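Collagen adhesin (Staphylococcus aureus, PDB 2F68) probably binds collagen through its extracellular region, as a surface adhesin of Staphylococcus aureus. Local coordinates at residues V151-T156 / N272-W277; L201-T206 / F254-K259. All coordinates share one frame; numbering follows the deposited sequence.

Contact 1: residues V151-T156 / N272-W277; sequences VFYYKT and NNSQAW
The interface between two facing sheets of a beta sandwich is spanned here by Tyr153 and Lys155, which reach from 151-156 to Asn272, Ser274 and Ala276. The axes of strands 154-156 and 272-277 are 8.6 Å apart and run at 168°. That separation is too wide for backbone pairing, so side chains make the contact. Strand 154-156 lies at the edge of the five-stranded sheet, whereas 269-278 belongs to the opposing one. Tyr153 reaches across to the partner strand: CD2 packs obliquely on Ala276 CB at 3.7 Å, and further out OH donates to Ser274 OG (3.0 Å), which sits at the ring edge near its plane. Ser274 OG is also hydrogen-bonded to the carbonyl of Phe291, whose ring meets Tyr153 edge-to-face. Beside it the alkyl part of Lys155 runs past Ser274, with CE 3.4 Å from OG. The lysine chain then bends at its last two torsions (chi4 52°), crossing the Asn272 side chain at about a right angle and turning NZ onto the backbone. NZ donates to Asn272 O at 2.8 Å, approaching from above the carbonyl plane, 65° out of it. A second, weak bond joins NZ to Asn272 OD1 (3.3 Å), an atom also bonded by Tyr258 OH, while Asn272 ND2 is held by Asp188. Lys155 is thus a buried amine held mainly by the backbone oxygen of Asn272; with its side chain touching Asp188 as well, its positive charge is probably stabilised, and buried polar bonds join the two sheets beside the apolar packing of Tyr153 on Ala276.

Contact 2: residues L201-T206 / F254-K259; sequences LNINVT and FSINYK
Three backbone hydrogen bonds join Asn202 and Asn204 to Ser255 and Asn257, pairing neighbouring antiparallel strands whose axes lie 4.7 Å apart. Asn204 and Ser255 form a hydrogen-bonded pair, with Asn204 N to Ser255 O at 2.8 Å and nearly straight (176° at the hydrogen), and Ser255 N to Asn204 O at 2.9 Å. Ile203 with Ile256 and Val205 with Phe254 are the flanking non-hydrogen-bonded pairs. Toward Leu201 the regular pairing deteriorates: Asn257 N still reaches Asn202 O, but at 3.3 Å and bent to 147°, where strand 194-207 is interrupted.

Apolar contacts lie on the face bearing Ile203, Val205, Phe254 and Ile256. Both Val205 methyls touch the CD2-CE2 side of Phe254, CG1 lying obliquely to the ring with CE2 at 3.7 Å and CG2 nearest CD2. The two isoleucines run side by side, Ile203 CG2 meeting Ile256 CG1 at 3.8 Å. Although the CB of Leu201 starts off away from the partner strand, its chi1 of -152° brings the branched end back, so that CD1 touches Ile256 CG2 (3.9 Å) and CD2 touches Tyr258 CB.

Polar side chains occupy the other face. The Asn202 side chain slants across that of Asn257, bringing ND2 within 3.5 Å of Asn257 CB, a packing contact and not a hydrogen bond. Ser255 OG bonds instead to Asn172 on strand 166-173.

Since Phe254 and Ile256 also touch Ile244 and Val242 of the opposing sheet, the alternation of polar and apolar faces is that of a beta-sandwich strand pair, with its greasy side turned to the core.

Along the chain the segments come in the order 151-156, 201-206, 254-259, 272-277, so contact 1 encloses contact 2 in sequence. Their centres are 13 Å apart, within the collagen-binding domain. The two differ in kind: contact 2 joins neighbouring strands of the five-stranded sheet, while contact 1 links an edge strand of that same sheet to the opposite one. Strand 166-173 separates 154-156 from 252-262. Strands 252-262 and 269-278 are consecutive in the chain yet lie in different sheets, and they are tied by Tyr258 OH and Asn272 OD1, 2.6 Å apart. One buried side-chain bond thus connects the strand pairing of contact 2 to the sheet-to-sheet bonding of contact 1.

Contact 1: residues V151-T156 / N272-W277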
loop_
_atom_site.group_PDB
_atom_site.type_symbol
_atom_site.label_atom_id
_atom_site.label_comp_id
_atom_site.label_asym_id
_atom_site.label_seq_id
_atom_site.Cartn_x
_atom_site.Cartn_y
_atom_site.Cartn_z
ATOM N N VAL A 151 -18.181 6.117 12.641
ATOM C CA VAL A 151 -18.470 7.505 13.015
ATOM C C VAL A 151 -18.980 8.290 11.802
ATOM O O VAL A 151 -19.010 7.763 10.686
ATOM C CB VAL A 151 -17.230 8.213 13.635
ATOM C CG1 VAL A 151 -16.924 7.650 15.018
ATOM C CG2 VAL A 151 -16.010 8.104 12.716
ATOM N N PHE A 152 -19.384 9.540 12.027
ATOM C CA PHE A 152 -19.864 10.408 10.950
ATOM C C PHE A 152 -18.792 10.603 9.879
ATOM O O PHE A 152 -18.994 10.244 8.717
ATOM C CB PHE A 152 -20.322 11.765 11.502
ATOM C CG PHE A 152 -20.909 12.684 10.459
ATOM C CD1 PHE A 152 -22.278 12.692 10.216
ATOM C CD2 PHE A 152 -20.096 13.544 9.726
ATOM C CE1 PHE A 152 -22.829 13.542 9.259
ATOM C CE2 PHE A 152 -20.637 14.395 8.764
ATOM C CZ PHE A 152 -22.006 14.394 8.531
ATOM N N TYR A 153 -17.657 11.167 10.283
ATOM C CA TYR A 153 -16.556 11.429 9.365
ATOM C C TYR A 153 -15.220 10.937 9.914
ATOM O O TYR A 153 -14.844 11.254 11.045
ATOM C CB TYR A 153 -16.482 12.922 9.018
ATOM C CG TYR A 153 -15.246 13.321 8.237
ATOM C CD1 TYR A 153 -15.110 12.991 6.889
ATOM C CD2 TYR A 153 -14.213 14.031 8.848
ATOM C CE1 TYR A 153 -13.976 13.354 6.169
ATOM C CE2 TYR A 153 -13.073 14.399 8.137
ATOM C CZ TYR A 153 -12.963 14.057 6.799
ATOM O OH TYR A 153 -11.841 14.418 6.091
ATOM N N TYR A 154 -14.519 10.154 9.097
ATOM C CA TYR A 154 -13.154 9.729 9.391
ATOM C C TYR A 154 -12.339 9.670 8.101
ATOM O O TYR A 154 -12.894 9.475 7.015
ATOM C CB TYR A 154 -13.135 8.376 10.119
ATOM C CG TYR A 154 -13.419 7.171 9.244
ATOM C CD1 TYR A 154 -14.728 6.773 8.976
ATOM C CD2 TYR A 154 -12.376 6.420 8.698
ATOM C CE1 TYR A 154 -14.992 5.664 8.176
ATOM C CE2 TYR A 154 -12.630 5.311 7.897
ATOM C CZ TYR A 154 -13.940 4.939 7.641
ATOM O OH TYR A 154 -14.196 3.841 6.851
ATOM N N LYS A 155 -11.027 9.839 8.228
ATOM C CA LYS A 155 -10.136 9.845 7.075
ATOM C C LYS A 155 -9.097 8.729 7.172
ATOM O O LYS A 155 -8.470 8.540 8.217
ATOM C CB LYS A 155 -9.459 11.210 6.940
ATOM C CG LYS A 155 -8.836 11.470 5.576
ATOM C CD LYS A 155 -8.271 12.882 5.469
ATOM C CE LYS A 155 -7.103 13.116 6.422
ATOM N NZ LYS A 155 -6.042 12.076 6.309
ATOM N N THR A 156 -8.930 7.995 6.074
ATOM C CA THR A 156 -7.996 6.868 6.013
ATOM C C THR A 156 -7.269 6.805 4.667
ATOM O O THR A 156 -7.650 7.485 3.712
ATOM C CB THR A 156 -8.708 5.517 6.313
ATOM O OG1 THR A 156 -7.743 4.457 6.341
ATOM C CG2 THR A 156 -9.779 5.205 5.265
ATOM N N ASN A 272 -1.701 13.179 5.893
ATOM C CA ASN A 272 -2.798 13.983 5.368
ATOM C C ASN A 272 -3.671 14.466 6.523
ATOM O O ASN A 272 -4.057 13.678 7.390
ATOM C CB ASN A 272 -3.614 13.179 4.349
ATOM C CG ASN A 272 -4.703 14.002 3.672
ATOM O OD1 ASN A 272 -5.771 13.482 3.353
ATOM N ND2 ASN A 272 -4.434 15.282 3.443
ATOM N N ASN A 273 -3.959 15.765 6.538
ATOM C CA ASN A 273 -4.722 16.383 7.622
ATOM C C ASN A 273 -6.047 16.970 7.145
ATOM O O ASN A 273 -6.137 17.479 6.028
ATOM C CB ASN A 273 -3.888 17.466 8.315
ATOM C CG ASN A 273 -2.611 16.919 8.940
ATOM O OD1 ASN A 273 -2.564 15.778 9.403
ATOM N ND2 ASN A 273 -1.568 17.742 8.962
ATOM N N SER A 274 -7.069 16.893 7.996
ATOM C CA SER A 274 -8.394 17.424 7.669
ATOM C C SER A 274 -9.172 17.892 8.899
ATOM O O SER A 274 -9.066 17.303 9.977
ATOM C CB SER A 274 -9.215 16.392 6.888
ATOM O OG SER A 274 -9.467 15.238 7.668
ATOM N N GLN A 275 -9.953 18.955 8.716
ATOM C CA GLN A 275 -10.822 19.493 9.764
ATOM C C GLN A 275 -12.278 19.434 9.306
ATOM O O GLN A 275 -12.572 19.662 8.131
ATOM C CB GLN A 275 -10.435 20.933 10.114
ATOM C CG GLN A 275 -9.029 21.101 10.694
ATOM C CD GLN A 275 -7.948 21.200 9.626
ATOM O OE1 GLN A 275 -8.106 21.898 8.624
ATOM N NE2 GLN A 275 -6.839 20.503 9.846
ATOM N N ALA A 276 -13.183 19.137 10.236
ATOM C CA ALA A 276 -14.590 18.915 9.898
ATOM C C ALA A 276 -15.561 19.826 10.649
ATOM O O ALA A 276 -15.429 20.032 11.858
ATOM C CB ALA A 276 -14.958 17.453 10.115
ATOM N N TRP A 277 -16.534 20.360 9.914
ATOM C CA TRP A 277 -17.620 21.154 10.485
ATOM C C TRP A 277 -18.969 20.525 10.140
ATOM O O TRP A 277 -19.422 20.597 8.994
ATOM C CB TRP A 277 -17.571 22.595 9.971
ATOM C CG TRP A 277 -16.483 23.431 10.572
ATOM C CD1 TRP A 277 -16.590 24.261 11.652
ATOM C CD2 TRP A 277 -15.127 23.530 10.123
ATOM N NE1 TRP A 277 -15.382 24.866 11.906
ATOM C CE2 TRP A 277 -14.466 24.437 10.983
ATOM C CE3 TRP A 277 -14.403 22.938 9.078
ATOM C CZ2 TRP A 277 -13.115 24.766 10.831
ATOM C CZ3 TRP A 277 -13.059 23.267 8.928
ATOM C CH2 TRP A 277 -12.431 24.173 9.801
#

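Contact 2: residues L201-T206 / F254-K259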
loop_
_atom_site.group_PDB
_atom_site.type_symbol
_atom_site.label_atom_id
_atom_site.label_comp_id
_atom_site.label_asym_id
_atom_site.label_seq_id
_atom_site.Cartn_x
_atom_site.Cartn_y
_atom_site.Cartn_z
ATOM N N LEU A 201 -9.322 11.819 -8.719
ATOM C CA LEU A 201 -10.202 12.237 -7.626
ATOM C C LEU A 201 -11.317 11.216 -7.368
ATOM O O LEU A 201 -11.166 10.344 -6.517
ATOM C CB LEU A 201 -10.775 13.640 -7.900
ATOM C CG LEU A 201 -11.170 14.590 -6.754
ATOM C CD1 LEU A 201 -12.459 14.167 -6.046
ATOM C CD2 LEU A 201 -10.036 14.796 -5.747
ATOM N N ASN A 202 -12.415 11.328 -8.116
ATOM C CA ASN A 202 -13.621 10.483 -7.979
ATOM C C ASN A 202 -14.363 10.525 -6.630
ATOM O O ASN A 202 -13.750 10.448 -5.563
ATOM C CB ASN A 202 -13.399 9.036 -8.484
ATOM C CG ASN A 202 -12.654 8.151 -7.489
ATOM O OD1 ASN A 202 -11.497 7.791 -7.711
ATOM N ND2 ASN A 202 -13.319 7.784 -6.397
ATOM N N ILE A 203 -15.687 10.650 -6.702
ATOM C CA ILE A 203 -16.544 10.701 -5.515
ATOM C C ILE A 203 -17.628 9.623 -5.595
ATOM O O ILE A 203 -18.315 9.499 -6.613
ATOM C CB ILE A 203 -17.222 12.098 -5.329
ATOM C CG1 ILE A 203 -16.216 13.246 -5.481
ATOM C CG2 ILE A 203 -17.919 12.192 -3.974
ATOM C CD1 ILE A 203 -16.191 13.875 -6.866
ATOM N N ASN A 204 -17.768 8.847 -4.523
ATOM C CA ASN A 204 -18.815 7.832 -4.429
ATOM C C ASN A 204 -19.916 8.247 -3.458
ATOM O O ASN A 204 -19.669 8.427 -2.262
ATOM C CB ASN A 204 -18.227 6.474 -4.025
ATOM C CG ASN A 204 -19.231 5.336 -4.152
ATOM O OD1 ASN A 204 -19.994 5.263 -5.117
ATOM N ND2 ASN A 204 -19.226 4.435 -3.175
ATOM N N VAL A 205 -21.129 8.403 -3.985
ATOM C CA VAL A 205 -22.284 8.789 -3.177
ATOM C C VAL A 205 -23.266 7.622 -3.070
ATOM O O VAL A 205 -23.643 7.023 -4.080
ATOM C CB VAL A 205 -23.003 10.046 -3.743
ATOM C CG1 VAL A 205 -24.009 10.589 -2.734
ATOM C CG2 VAL A 205 -21.995 11.131 -4.111
ATOM N N THR A 206 -23.660 7.300 -1.840
ATOM C CA THR A 206 -24.626 6.231 -1.577
ATOM C C THR A 206 -25.758 6.718 -0.676
ATOM O O THR A 206 -25.522 7.441 0.295
ATOM C CB THR A 206 -23.963 4.989 -0.936
ATOM O OG1 THR A 206 -23.146 5.391 0.171
ATOM C CG2 THR A 206 -23.105 4.240 -1.951
ATOM N N PHE A 254 -20.852 10.249 1.558
ATOM C CA PHE A 254 -19.911 10.789 0.578
ATOM C C PHE A 254 -18.500 10.248 0.795
ATOM O O PHE A 254 -17.860 10.541 1.807
ATOM C CB PHE A 254 -19.907 12.323 0.621
ATOM C CG PHE A 254 -21.231 12.949 0.273
ATOM C CD1 PHE A 254 -22.156 13.253 1.268
ATOM C CD2 PHE A 254 -21.552 13.241 -1.050
ATOM C CE1 PHE A 254 -23.382 13.835 0.952
ATOM C CE2 PHE A 254 -22.775 13.823 -1.377
ATOM C CZ PHE A 254 -23.692 14.120 -0.374
ATOM N N SER A 255 -18.026 9.454 -0.163
ATOM C CA SER A 255 -16.675 8.900 -0.117
ATOM C C SER A 255 -15.797 9.550 -1.184
ATOM O O SER A 255 -15.974 9.308 -2.381
ATOM C CB SER A 255 -16.707 7.379 -0.290
ATOM O OG SER A 255 -15.413 6.818 -0.142
ATOM N N ILE A 256 -14.857 10.381 -0.739
ATOM C CA ILE A 256 -13.962 11.099 -1.647
ATOM C C ILE A 256 -12.561 10.485 -1.642
ATOM O O ILE A 256 -11.806 10.626 -0.675
ATOM C CB ILE A 256 -13.905 12.620 -1.331
ATOM C CG1 ILE A 256 -15.312 13.229 -1.367
ATOM C CG2 ILE A 256 -12.976 13.343 -2.313
ATOM C CD1 ILE A 256 -15.427 14.590 -0.705
ATOM N N ASN A 257 -12.238 9.798 -2.732
ATOM C CA ASN A 257 -10.924 9.195 -2.932
ATOM C C ASN A 257 -9.993 10.163 -3.663
ATOM O O ASN A 257 -10.457 11.140 -4.254
ATOM C CB ASN A 257 -11.074 7.879 -3.713
ATOM C CG ASN A 257 -9.749 7.156 -3.927
ATOM O OD1 ASN A 257 -9.383 6.840 -5.060
ATOM N ND2 ASN A 257 -9.028 6.891 -2.843
ATOM N N TYR A 258 -8.686 9.909 -3.584
ATOM C CA TYR A 258 -7.682 10.570 -4.432
ATOM C C TYR A 258 -6.278 10.009 -4.214
ATOM O O TYR A 258 -5.929 9.590 -3.108
ATOM C CB TYR A 258 -7.690 12.100 -4.273
ATOM C CG TYR A 258 -7.395 12.614 -2.882
ATOM C CD1 TYR A 258 -6.088 12.890 -2.481
ATOM C CD2 TYR A 258 -8.426 12.848 -1.973
ATOM C CE1 TYR A 258 -5.813 13.372 -1.208
ATOM C CE2 TYR A 258 -8.160 13.328 -0.697
ATOM C CZ TYR A 258 -6.853 13.588 -0.322
ATOM O OH TYR A 258 -6.588 14.065 0.940
ATOM N N LYS A 259 -5.482 10.011 -5.281
ATOM C CA LYS A 259 -4.113 9.502 -5.241
ATOM C C LYS A 259 -3.095 10.639 -5.239
ATOM O O LYS A 259 -3.257 11.633 -5.951
ATOM C CB LYS A 259 -3.850 8.566 -6.424
ATOM C CG LYS A 259 -4.659 7.276 -6.403
ATOM C CD LYS A 259 -4.382 6.432 -7.636
ATOM C CE LYS A 259 -5.240 5.176 -7.650
ATOM N NZ LYS A 259 -4.974 4.336 -8.851
#